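Side-chain contacts in regulatory protein MarR (Planctomyces limnophilus, PDB 3U2R), which probably binds DNA as a transcription regulator of the MarR family, through a winged helix-turn-helix fold: residues Y28-A33 with L131-A136; S40-S45 with K117-P122; T95-P98 with V104-A107. All blocks are in the same frame, centred on the assembly; numbering follows the deposited sequence.

Overall arrangement
From the N terminus, helix 18-40 comes first and supplies the earlier half of contact 1; its partner waits nearly a hundred residues on, in the long helix 110-148, closing the outer loop. Contact 2 closes a smaller loop nested inside it, from the turn after helix 18-40 to an earlier part of helix 110-148, its centre about 18 Å from that of contact 1. Contact 3 is nested in both, its centre about 38 Å from that of contact 1 and on the opposite side of the chain's centre. Contact 1 ties helix 18-40, and contact 2 the turn that follows it, to helix 110-148; contact 3 closes the hairpin of strands 92-97 and 103-108.

Contact 1: residues Y28-A33 with L131-A136; sequences YDRMKA and LGHLAA
Arg30 lays its aliphatic part against His133, its CD 3.7 Å from His133 CB, while its CB faces Leu134 CD2 at 4.1 Å. Next to it, on the buried side, Met31, present as selenomethionine, meets the other branch of the same leucine: Leu134 CD1 lies 3.9 Å from Met31 CG and 4.0 Å from its SE. The leucine therefore fits between two successive residues of segment 28-33 of helix 18-40, one methyl for each, and crosses the Met31 chain at about a right angle. With Met31 CG beside the backbone N (chi1 -72°), both CG and SE come to lie along Leu134 CD1.

The two segments run nearly antiparallel, 153° between their directions and 9.8 Å apart at closest approach, and join the N-terminal and C-terminal helices that in MarR proteins form the dimerisation region. Glu138 of the second subunit packs on Leu134, and His133 NE2 is hydrogen-bonded to Glu147 of the third.

Toward the partly exposed side the fit is looser. There the Arg30 chain, bent at chi2 and chi3, turns its guanidinium so that His133 ND1 sits over one face near the rim, with the planes 25° apart and no hydrogen bond between the two. The charge finds its mate in Asp137, one turn beyond His133, through a salt bridge from NE. Shortened to an alanine here, the side chain would probably leave Asp137 without its salt-bridge partner and His133 CB without the aliphatic chain against it.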
ATOM      1  N   TYR A  28      -7.148 -14.322  -4.674  1.00 38.55           N
ATOM      2  CA  TYR A  28      -8.284 -14.818  -5.471  1.00 36.18           C
ATOM      3  C   TYR A  28      -9.582 -14.599  -4.718  1.00 38.38           C
ATOM      4  O   TYR A  28     -10.575 -14.128  -5.302  1.00 37.78           O
ATOM      5  CB  TYR A  28      -8.087 -16.294  -5.839  1.00 39.70           C
ATOM      6  CG  TYR A  28      -9.310 -16.971  -6.397  1.00 40.26           C
ATOM      7  CD1 TYR A  28      -9.593 -16.933  -7.747  1.00 40.84           C
ATOM      8  CD2 TYR A  28     -10.202 -17.647  -5.557  1.00 42.01           C
ATOM      9  CE1 TYR A  28     -10.733 -17.551  -8.263  1.00 42.28           C
ATOM     10  CE2 TYR A  28     -11.366 -18.205  -6.047  1.00 41.75           C
ATOM     11  CZ  TYR A  28     -11.629 -18.167  -7.403  1.00 44.35           C
ATOM     12  OH  TYR A  28     -12.747 -18.775  -7.913  1.00 43.33           O
ATOM     13  N   ASP A  29      -9.628 -15.014  -3.451  1.00 36.90           N
ATOM     14  CA  ASP A  29     -10.885 -14.902  -2.683  1.00 36.28           C
ATOM     15  C   ASP A  29     -11.375 -13.434  -2.556  1.00 41.96           C
ATOM     16  O   ASP A  29     -12.585 -13.147  -2.645  1.00 42.13           O
ATOM     17  CB  ASP A  29     -10.717 -15.472  -1.307  1.00 37.64           C
ATOM     18  CG  ASP A  29     -10.510 -16.954  -1.312  1.00 44.29           C
ATOM     19  OD1 ASP A  29     -11.073 -17.619  -2.196  1.00 45.78           O
ATOM     20  OD2 ASP A  29      -9.880 -17.468  -0.355  1.00 48.02           O
ATOM     21  N   ARG A  30     -10.450 -12.519  -2.405  1.00 36.88           N
ATOM     22  CA  ARG A  30     -10.838 -11.126  -2.237  1.00 38.94           C
ATOM     23  C   ARG A  30     -11.364 -10.563  -3.538  1.00 40.77           C
ATOM     24  O   ARG A  30     -12.396  -9.893  -3.560  1.00 40.86           O
ATOM     25  CB  ARG A  30      -9.642 -10.310  -1.729  1.00 35.46           C
ATOM     26  CG  ARG A  30      -9.904  -8.826  -1.516  1.00 39.06           C
ATOM     27  CD  ARG A  30     -10.802  -8.480  -0.374  1.00 36.18           C
ATOM     28  NE  ARG A  30     -10.108  -8.712   0.886  1.00 50.17           N
ATOM     29  CZ  ARG A  30     -10.696  -8.772   2.074  1.00 51.69           C
ATOM     30  NH1 ARG A  30     -12.006  -8.673   2.176  1.00 41.54           N
ATOM     31  NH2 ARG A  30      -9.974  -8.962   3.170  1.00 49.19           N
HETATM   32  N   MSE A  31     -10.656 -10.816  -4.602  1.00 36.48           N
HETATM   33  CA  MSE A  31     -11.079 -10.358  -5.933  1.00 36.60           C
HETATM   34  C   MSE A  31     -12.385 -10.946  -6.347  1.00 41.44           C
HETATM   35  O   MSE A  31     -13.218 -10.247  -6.908  1.00 41.19           O
HETATM   36  CB  MSE A  31     -10.046 -10.690  -6.999  1.00 36.75           C
HETATM   37  CG  MSE A  31      -8.822  -9.838  -6.871  1.00 41.43           C
HETATM   38 SE   MSE A  31      -7.544 -10.087  -8.366  0.90 47.82          SE
HETATM   39  CE  MSE A  31      -7.416 -11.738  -8.282  1.00 38.24           C
ATOM     40  N   LYS A  32     -12.545 -12.236  -6.118  1.00 40.47           N
ATOM     41  CA  LYS A  32     -13.783 -12.963  -6.464  1.00 42.16           C
ATOM     42  C   LYS A  32     -14.979 -12.423  -5.703  1.00 45.17           C
ATOM     43  O   LYS A  32     -16.077 -12.272  -6.267  1.00 43.93           O
ATOM     44  CB  LYS A  32     -13.617 -14.462  -6.105  1.00 45.61           C
ATOM     45  CG  LYS A  32     -14.803 -15.343  -6.477  1.00 45.63           C
ATOM     46  CD  LYS A  32     -14.706 -15.779  -7.898  1.00 59.02           C
ATOM     47  CE  LYS A  32     -15.993 -16.379  -8.409  1.00 71.04           C
ATOM     48  NZ  LYS A  32     -16.490 -17.426  -7.486  1.00 64.66           N
ATOM     49  N   ALA A  33     -14.795 -12.167  -4.392  1.00 40.09           N
ATOM     50  CA  ALA A  33     -15.936 -11.666  -3.620  1.00 39.20           C
ATOM     51  C   ALA A  33     -16.410 -10.245  -4.091  1.00 45.61           C
ATOM     52  O   ALA A  33     -17.609  -9.972  -4.126  1.00 47.19           O
ATOM     53  CB  ALA A  33     -15.572 -11.619  -2.165  1.00 38.35           C
ATOM     54  N   LEU A 131      -7.906  -3.794  -5.953  1.00 38.88           N
ATOM     55  CA  LEU A 131      -6.508  -3.406  -5.810  1.00 37.43           C
ATOM     56  C   LEU A 131      -6.239  -2.756  -4.459  1.00 39.96           C
ATOM     57  O   LEU A 131      -5.261  -3.098  -3.786  1.00 35.63           O
ATOM     58  CB  LEU A 131      -6.076  -2.514  -6.939  1.00 37.47           C
ATOM     59  CG  LEU A 131      -6.079  -3.211  -8.336  1.00 39.15           C
ATOM     60  CD1 LEU A 131      -6.059  -2.168  -9.433  1.00 41.89           C
ATOM     61  CD2 LEU A 131      -4.944  -4.190  -8.486  1.00 38.41           C
ATOM     62  N   GLY A 132      -7.160  -1.918  -4.026  1.00 40.82           N
ATOM     63  CA  GLY A 132      -7.099  -1.304  -2.710  1.00 41.65           C
ATOM     64  C   GLY A 132      -7.122  -2.303  -1.576  1.00 41.56           C
ATOM     65  O   GLY A 132      -6.272  -2.259  -0.679  1.00 40.33           O
ATOM     66  N   HIS A 133      -8.105  -3.165  -1.583  1.00 37.86           N
ATOM     67  CA  HIS A 133      -8.216  -4.199  -0.544  1.00 36.38           C
ATOM     68  C   HIS A 133      -7.063  -5.175  -0.600  1.00 40.73           C
ATOM     69  O   HIS A 133      -6.650  -5.631   0.443  1.00 41.54           O
ATOM     70  CB  HIS A 133      -9.506  -4.992  -0.670  1.00 36.73           C
ATOM     71  CG  HIS A 133     -10.696  -4.362  -0.051  1.00 40.47           C
ATOM     72  ND1 HIS A 133     -10.935  -4.460   1.306  1.00 43.16           N
ATOM     73  CD2 HIS A 133     -11.758  -3.761  -0.643  1.00 44.38           C
ATOM     74  CE1 HIS A 133     -12.056  -3.790   1.522  1.00 45.75           C
ATOM     75  NE2 HIS A 133     -12.595  -3.350   0.375  1.00 46.28           N
ATOM     76  N   LEU A 134      -6.584  -5.567  -1.788  1.00 35.92           N
ATOM     77  CA  LEU A 134      -5.437  -6.453  -1.860  1.00 35.30           C
ATOM     78  C   LEU A 134      -4.215  -5.848  -1.215  1.00 37.49           C
ATOM     79  O   LEU A 134      -3.542  -6.510  -0.424  1.00 36.27           O
ATOM     80  CB  LEU A 134      -5.067  -6.814  -3.306  1.00 35.13           C
ATOM     81  CG  LEU A 134      -6.052  -7.721  -4.044  1.00 39.35           C
ATOM     82  CD1 LEU A 134      -5.718  -7.835  -5.543  1.00 38.73           C
ATOM     83  CD2 LEU A 134      -6.108  -9.074  -3.437  1.00 44.43           C
ATOM     84  N   ALA A 135      -3.966  -4.580  -1.480  1.00 36.66           N
ATOM     85  CA  ALA A 135      -2.795  -3.903  -0.956  1.00 37.54           C
ATOM     86  C   ALA A 135      -2.902  -3.751   0.580  1.00 41.37           C
ATOM     87  O   ALA A 135      -1.932  -4.038   1.282  1.00 38.91           O
ATOM     88  CB  ALA A 135      -2.621  -2.583  -1.655  1.00 37.64           C
ATOM     89  N   ALA A 136      -4.091  -3.461   1.095  1.00 39.02           N
ATOM     90  CA  ALA A 136      -4.284  -3.412   2.547  1.00 40.19           C
ATOM     91  C   ALA A 136      -4.096  -4.780   3.160  1.00 42.92           C
ATOM     92  O   ALA A 136      -3.504  -4.891   4.215  1.00 44.91           O
ATOM     93  CB  ALA A 136      -5.655  -2.893   2.917  1.00 41.03           C
TER

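Contact 2: residues S40-S45 with K117-P122; sequences SQFELS and KDLEEP
Phe42 meets Leu119 ring to methyl, a CH-pi contact in which Leu119 CD2 sits 3.5 Å from the ring centroid and only 14° off the ring normal. Followed outward, Phe42 starts with a CB bond directed toward segment 117-122 of helix 110-148, and chi1 of -64°, with CG beside the backbone N, carries the ring out to Leu119. From CG on, every ring atom lies within 4.0 Å of the same methyl, which sits over the ring centre: Phe42 CG is 3.7 Å from Leu119 CD2, Phe42 CD1 and CE1 come a little closer, and Phe42 CD2 and CE2 lie slightly farther off. At the tip, CZ adds a second neighbour, Pro122 CG at 4.2 Å, which approaches obliquely.

Leu119 shares itself between two partners. While CD2 covers the aromatic face, its other branch, CD1, reaches Leu44 CD1 at 3.9 Å, so the leucine bridges the residues before and after Glu43. The backbone here is a Schellman motif ending helix 18-40, with Glu43 (positive phi) at C-prime; Phe42 and Leu44 both direct their CB bonds toward the long helix.

Arg89 bonds the carbonyl oxygens of Phe42 and Glu43. Leu115, one turn earlier on helix 110-148, also touches both Phe42 and Leu44, and Ser45 then N-caps helix 46-58, placing this turn between two helices and against a third.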
ATOM      1  N   SER A  40     -23.686  -9.395  -8.975  1.00 48.46           N
ATOM      2  CA  SER A  40     -25.006  -9.771  -8.411  1.00 51.12           C
ATOM      3  C   SER A  40     -26.094  -8.687  -8.636  1.00 54.61           C
ATOM      4  O   SER A  40     -27.274  -9.016  -8.809  1.00 52.52           O
ATOM      5  CB  SER A  40     -24.879 -10.032  -6.914  1.00 57.33           C
ATOM      6  OG  SER A  40     -24.164 -11.247  -6.729  1.00 82.51           O
ATOM      7  N   GLN A  41     -25.686  -7.402  -8.641  1.00 53.35           N
ATOM      8  CA  GLN A  41     -26.602  -6.266  -8.818  1.00 54.81           C
ATOM      9  C   GLN A  41     -27.191  -6.200 -10.195  1.00 60.14           C
ATOM     10  O   GLN A  41     -28.242  -5.595 -10.347  1.00 63.77           O
ATOM     11  CB  GLN A  41     -25.920  -4.938  -8.516  1.00 55.71           C
ATOM     12  CG  GLN A  41     -25.598  -4.798  -7.030  1.00 58.02           C
ATOM     13  CD  GLN A  41     -24.709  -3.602  -6.767  1.00 84.70           C
ATOM     14  OE1 GLN A  41     -23.662  -3.711  -6.114  1.00 70.15           O
ATOM     15  NE2 GLN A  41     -25.116  -2.422  -7.234  1.00 88.05           N
ATOM     16  N   PHE A  42     -26.524  -6.783 -11.194  1.00 53.57           N
ATOM     17  CA  PHE A  42     -27.036  -6.838 -12.548  1.00 52.55           C
ATOM     18  C   PHE A  42     -27.568  -8.249 -12.897  1.00 57.60           C
ATOM     19  O   PHE A  42     -27.925  -8.512 -14.055  1.00 54.89           O
ATOM     20  CB  PHE A  42     -25.954  -6.416 -13.516  1.00 51.87           C
ATOM     21  CG  PHE A  42     -25.530  -4.972 -13.329  1.00 54.81           C
ATOM     22  CD1 PHE A  42     -24.606  -4.624 -12.354  1.00 57.48           C
ATOM     23  CD2 PHE A  42     -26.158  -3.947 -14.030  1.00 57.45           C
ATOM     24  CE1 PHE A  42     -24.217  -3.312 -12.186  1.00 59.18           C
ATOM     25  CE2 PHE A  42     -25.756  -2.629 -13.873  1.00 59.67           C
ATOM     26  CZ  PHE A  42     -24.797  -2.315 -12.952  1.00 58.51           C
ATOM     27  N   GLU A  43     -27.686  -9.116 -11.870  1.00 54.99           N
ATOM     28  CA  GLU A  43     -28.080 -10.488 -11.960  1.00 55.68           C
ATOM     29  C   GLU A  43     -27.169 -11.252 -12.939  1.00 56.74           C
ATOM     30  O   GLU A  43     -27.616 -12.029 -13.770  1.00 54.18           O
ATOM     31  CB  GLU A  43     -29.566 -10.600 -12.300  1.00 59.53           C
ATOM     32  CG  GLU A  43     -30.469 -10.070 -11.186  1.00 80.81           C
ATOM     33  CD  GLU A  43     -31.483 -11.058 -10.635  1.00120.57           C
ATOM     34  OE1 GLU A  43     -31.583 -11.168  -9.391  1.00124.49           O
ATOM     35  OE2 GLU A  43     -32.175 -11.721 -11.442  1.00118.13           O
ATOM     36  N   LEU A  44     -25.867 -11.042 -12.789  1.00 54.47           N
ATOM     37  CA  LEU A  44     -24.846 -11.716 -13.578  1.00 51.03           C
ATOM     38  C   LEU A  44     -23.807 -12.320 -12.706  1.00 51.56           C
ATOM     39  O   LEU A  44     -23.664 -11.937 -11.564  1.00 51.83           O
ATOM     40  CB  LEU A  44     -24.101 -10.736 -14.504  1.00 48.77           C
ATOM     41  CG  LEU A  44     -24.846 -10.055 -15.602  1.00 52.27           C
ATOM     42  CD1 LEU A  44     -23.954  -8.962 -16.230  1.00 50.42           C
ATOM     43  CD2 LEU A  44     -25.302 -11.049 -16.647  1.00 50.85           C
ATOM     44  N   SER A  45     -23.029 -13.211 -13.294  1.00 49.76           N
ATOM     45  CA  SER A  45     -21.805 -13.792 -12.773  1.00 48.72           C
ATOM     46  C   SER A  45     -20.699 -13.234 -13.611  1.00 50.39           C
ATOM     47  O   SER A  45     -20.933 -12.722 -14.722  1.00 46.68           O
ATOM     48  CB  SER A  45     -21.829 -15.310 -12.887  1.00 53.67           C
ATOM     49  OG  SER A  45     -22.183 -15.685 -14.217  1.00 57.99           O
ATOM     50  N   LYS A 117     -21.929  -1.360 -21.770  1.00 48.82           N
ATOM     51  CA  LYS A 117     -21.596   0.075 -21.621  1.00 49.12           C
ATOM     52  C   LYS A 117     -21.985   0.565 -20.217  1.00 54.60           C
ATOM     53  O   LYS A 117     -21.218   1.319 -19.603  1.00 52.80           O
ATOM     54  CB  LYS A 117     -22.258   0.954 -22.703  1.00 54.26           C
ATOM     55  CG  LYS A 117     -21.644   0.771 -24.084  1.00 75.92           C
ATOM     56  CD  LYS A 117     -22.100   1.810 -25.115  1.00 93.87           C
ATOM     57  CE  LYS A 117     -21.961   1.321 -26.562  1.00110.80           C
ATOM     58  NZ  LYS A 117     -22.256   2.387 -27.572  1.00117.07           N
ATOM     59  N   ASP A 118     -23.141   0.107 -19.680  1.00 50.12           N
ATOM     60  CA  ASP A 118     -23.554   0.462 -18.313  1.00 49.69           C
ATOM     61  C   ASP A 118     -22.676  -0.149 -17.243  1.00 52.81           C
ATOM     62  O   ASP A 118     -22.674   0.332 -16.109  1.00 55.53           O
ATOM     63  CB  ASP A 118     -24.981   0.006 -18.034  1.00 54.08           C
ATOM     64  CG  ASP A 118     -26.030   0.722 -18.838  1.00 65.68           C
ATOM     65  OD1 ASP A 118     -25.700   1.776 -19.441  1.00 68.61           O
ATOM     66  OD2 ASP A 118     -27.168   0.219 -18.899  1.00 69.58           O
ATOM     67  N   LEU A 119     -21.984  -1.215 -17.561  1.00 45.47           N
ATOM     68  CA  LEU A 119     -21.109  -1.884 -16.615  1.00 45.08           C
ATOM     69  C   LEU A 119     -19.683  -1.352 -16.619  1.00 51.09           C
ATOM     70  O   LEU A 119     -18.938  -1.770 -15.759  1.00 49.90           O
ATOM     71  CB  LEU A 119     -21.064  -3.390 -16.907  1.00 44.08           C
ATOM     72  CG  LEU A 119     -22.279  -4.149 -16.426  1.00 49.73           C
ATOM     73  CD1 LEU A 119     -22.359  -5.508 -17.076  1.00 49.04           C
ATOM     74  CD2 LEU A 119     -22.252  -4.325 -14.935  1.00 48.80           C
ATOM     75  N   GLU A 120     -19.275  -0.542 -17.588  1.00 50.01           N
ATOM     76  CA  GLU A 120     -17.892  -0.066 -17.666  1.00 49.99           C
ATOM     77  C   GLU A 120     -17.441   0.633 -16.404  1.00 52.76           C
ATOM     78  O   GLU A 120     -16.397   0.269 -15.878  1.00 51.28           O
ATOM     79  CB  GLU A 120     -17.705   0.874 -18.874  1.00 53.34           C
ATOM     80  CG  GLU A 120     -17.515   0.096 -20.175  1.00 67.22           C
ATOM     81  CD  GLU A 120     -17.533   0.941 -21.436  1.00 92.16           C
ATOM     82  OE1 GLU A 120     -17.265   2.161 -21.342  1.00 85.12           O
ATOM     83  OE2 GLU A 120     -17.823   0.384 -22.519  1.00 81.23           O
ATOM     84  N   GLU A 121     -18.226   1.576 -15.900  1.00 51.93           N
ATOM     85  CA  GLU A 121     -17.888   2.338 -14.675  1.00 51.92           C
ATOM     86  C   GLU A 121     -17.958   1.472 -13.385  1.00 49.91           C
ATOM     87  O   GLU A 121     -16.976   1.403 -12.661  1.00 44.60           O
ATOM     88  CB  GLU A 121     -18.785   3.558 -14.544  1.00 55.48           C
ATOM     89  CG  GLU A 121     -18.142   4.734 -13.842  1.00 70.79           C
ATOM     90  CD  GLU A 121     -17.874   5.817 -14.875  1.00117.69           C
ATOM     91  OE1 GLU A 121     -17.060   5.559 -15.795  1.00112.70           O
ATOM     92  OE2 GLU A 121     -18.538   6.879 -14.821  1.00118.79           O
ATOM     93  N   PRO A 122     -19.060   0.754 -13.121  1.00 48.09           N
ATOM     94  CA  PRO A 122     -19.087  -0.139 -11.941  1.00 47.13           C
ATOM     95  C   PRO A 122     -17.945  -1.169 -11.889  1.00 49.39           C
ATOM     96  O   PRO A 122     -17.405  -1.428 -10.824  1.00 48.54           O
ATOM     97  CB  PRO A 122     -20.438  -0.873 -12.094  1.00 50.51           C
ATOM     98  CG  PRO A 122     -21.283  -0.042 -12.949  1.00 54.86           C
ATOM     99  CD  PRO A 122     -20.374   0.779 -13.820  1.00 50.68           C
TER

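Contact 3: residues T95-P98 with V104-A107; sequences TRKP and VEVA
Thr95 N donates to Glu105 O at 2.8 Å, with an N-H...O angle of 159°, and Glu105 N returns an equally short bond to Thr95 O. Together the two make Thr95 and Glu105 an antiparallel hydrogen-bonded pair. Val104 CA lies 3.5 Å from Thr95 O, a bent CA-H...O contact that this oxygen accepts in addition to its bond from Glu105 N.

One residue along, Arg96 and Val104 form a non-hydrogen-bonded pair, their CA atoms 4.3 Å apart and their side chains on the other face of the sheet. Here the contact is made far out on the arginine. Its chain leaves extended, with CG trans to the backbone N (chi1 -161°), then bends at chi3, which brings one face of the guanidinium over Val104 CG2, 3.4 Å from NH1. NH1 also bonds the carbonyl oxygen of Arg101 in the connecting loop.

On the Thr95 and Glu105 face, the Lys97 chain comes round toward the glutamate, where Lys97 CE approaches Glu105 OE1 to 4.1 Å. Lys97 NZ is 4.4 Å from Glu105 OE2, beyond a salt bridge, although opposite charges at this range may still attract weakly.

Backbone bonds from Lys97 to Val103 and from Ala107 to Leu93 carry the ladder on in both directions, and Val104 and Val106 bond to Thr65 and Met63 on their other edge. Two antiparallel strands joined by a surface loop, lying beside helix 65-71, are the beta hairpin "wing" of the winged helix-turn-helix fold, which in MarR relatives contacts the DNA minor groove.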
ATOM      1  N   THR A  95     -28.176 -18.663 -32.988  1.00 51.78           N
ATOM      2  CA  THR A  95     -28.454 -19.071 -34.377  1.00 53.32           C
ATOM      3  C   THR A  95     -27.926 -20.486 -34.549  1.00 59.61           C
ATOM      4  O   THR A  95     -26.736 -20.704 -34.361  1.00 59.50           O
ATOM      5  CB  THR A  95     -27.823 -18.101 -35.372  1.00 55.34           C
ATOM      6  OG1 THR A  95     -28.264 -16.787 -35.029  1.00 56.10           O
ATOM      7  CG2 THR A  95     -28.262 -18.388 -36.810  1.00 56.32           C
ATOM      8  N   ARG A  96     -28.819 -21.457 -34.828  1.00 56.57           N
ATOM      9  CA  ARG A  96     -28.415 -22.855 -35.043  1.00 57.48           C
ATOM     10  C   ARG A  96     -27.890 -22.913 -36.483  1.00 61.39           C
ATOM     11  O   ARG A  96     -28.517 -22.328 -37.366  1.00 62.27           O
ATOM     12  CB  ARG A  96     -29.628 -23.776 -34.792  1.00 58.32           C
ATOM     13  CG  ARG A  96     -29.299 -25.199 -34.534  1.00 71.17           C
ATOM     14  CD  ARG A  96     -30.571 -25.979 -34.159  1.00 79.05           C
ATOM     15  NE  ARG A  96     -31.071 -25.590 -32.837  1.00 70.84           N
ATOM     16  CZ  ARG A  96     -30.527 -25.933 -31.666  1.00 81.71           C
ATOM     17  NH1 ARG A  96     -29.458 -26.724 -31.621  1.00 60.68           N
ATOM     18  NH2 ARG A  96     -31.057 -25.493 -30.527  1.00 75.96           N
ATOM     19  N   LYS A  97     -26.707 -23.484 -36.718  1.00 59.05           N
ATOM     20  CA  LYS A  97     -26.141 -23.500 -38.071  1.00 60.89           C
ATOM     21  C   LYS A  97     -27.033 -24.344 -38.962  1.00 67.75           C
ATOM     22  O   LYS A  97     -27.250 -25.522 -38.662  1.00 68.85           O
ATOM     23  CB  LYS A  97     -24.702 -24.024 -38.081  1.00 65.37           C
ATOM     24  CG  LYS A  97     -23.717 -23.055 -37.467  1.00 77.38           C
ATOM     25  CD  LYS A  97     -22.305 -23.186 -38.084  1.00 91.75           C
ATOM     26  CE  LYS A  97     -22.056 -22.207 -39.220  1.00 98.46           C
ATOM     27  NZ  LYS A  97     -20.610 -22.110 -39.562  1.00105.51           N
ATOM     28  N   PRO A  98     -27.628 -23.758 -40.022  1.00 64.63           N
ATOM     29  CA  PRO A  98     -28.547 -24.544 -40.866  1.00 66.28           C
ATOM     30  C   PRO A  98     -27.979 -25.824 -41.448  1.00 75.80           C
ATOM     31  O   PRO A  98     -28.744 -26.781 -41.611  1.00 79.80           O
ATOM     32  CB  PRO A  98     -28.898 -23.574 -41.997  1.00 69.21           C
ATOM     33  CG  PRO A  98     -28.713 -22.239 -41.439  1.00 70.23           C
ATOM     34  CD  PRO A  98     -27.541 -22.355 -40.490  1.00 63.13           C
ATOM     35  N   VAL A 104     -24.572 -24.120 -32.338  1.00 58.10           N
ATOM     36  CA  VAL A 104     -25.328 -22.937 -31.994  1.00 55.97           C
ATOM     37  C   VAL A 104     -24.333 -21.772 -31.892  1.00 56.39           C
ATOM     38  O   VAL A 104     -23.441 -21.813 -31.052  1.00 56.12           O
ATOM     39  CB  VAL A 104     -26.159 -23.141 -30.693  1.00 59.36           C
ATOM     40  CG1 VAL A 104     -26.872 -21.830 -30.284  1.00 59.07           C
ATOM     41  CG2 VAL A 104     -27.155 -24.274 -30.870  1.00 61.17           C
ATOM     42  N   GLU A 105     -24.435 -20.797 -32.800  1.00 52.68           N
ATOM     43  CA  GLU A 105     -23.627 -19.587 -32.766  1.00 53.59           C
ATOM     44  C   GLU A 105     -24.382 -18.574 -31.930  1.00 56.40           C
ATOM     45  O   GLU A 105     -25.607 -18.526 -31.988  1.00 54.56           O
ATOM     46  CB  GLU A 105     -23.340 -19.034 -34.168  1.00 56.86           C
ATOM     47  CG  GLU A 105     -22.414 -19.941 -34.953  1.00 70.03           C
ATOM     48  CD  GLU A 105     -21.857 -19.279 -36.195  1.00100.25           C
ATOM     49  OE1 GLU A 105     -22.671 -18.823 -37.029  1.00104.93           O
ATOM     50  OE2 GLU A 105     -20.611 -19.185 -36.319  1.00 98.23           O
ATOM     51  N   VAL A 106     -23.668 -17.837 -31.094  1.00 53.80           N
ATOM     52  CA  VAL A 106     -24.251 -16.850 -30.185  1.00 51.21           C
ATOM     53  C   VAL A 106     -23.591 -15.519 -30.486  1.00 52.21           C
ATOM     54  O   VAL A 106     -22.368 -15.481 -30.507  1.00 49.65           O
ATOM     55  CB  VAL A 106     -23.960 -17.298 -28.715  1.00 53.68           C
ATOM     56  CG1 VAL A 106     -24.683 -16.404 -27.705  1.00 51.45           C
ATOM     57  CG2 VAL A 106     -24.337 -18.761 -28.510  1.00 53.60           C
ATOM     58  N   ALA A 107     -24.381 -14.445 -30.644  1.00 45.61           N
ATOM     59  CA  ALA A 107     -23.894 -13.097 -30.857  1.00 43.39           C
ATOM     60  C   ALA A 107     -24.525 -12.157 -29.809  1.00 46.74           C
ATOM     61  O   ALA A 107     -25.638 -12.390 -29.285  1.00 45.01           O
ATOM     62  CB  ALA A 107     -24.265 -12.648 -32.285  1.00 45.22           C
TER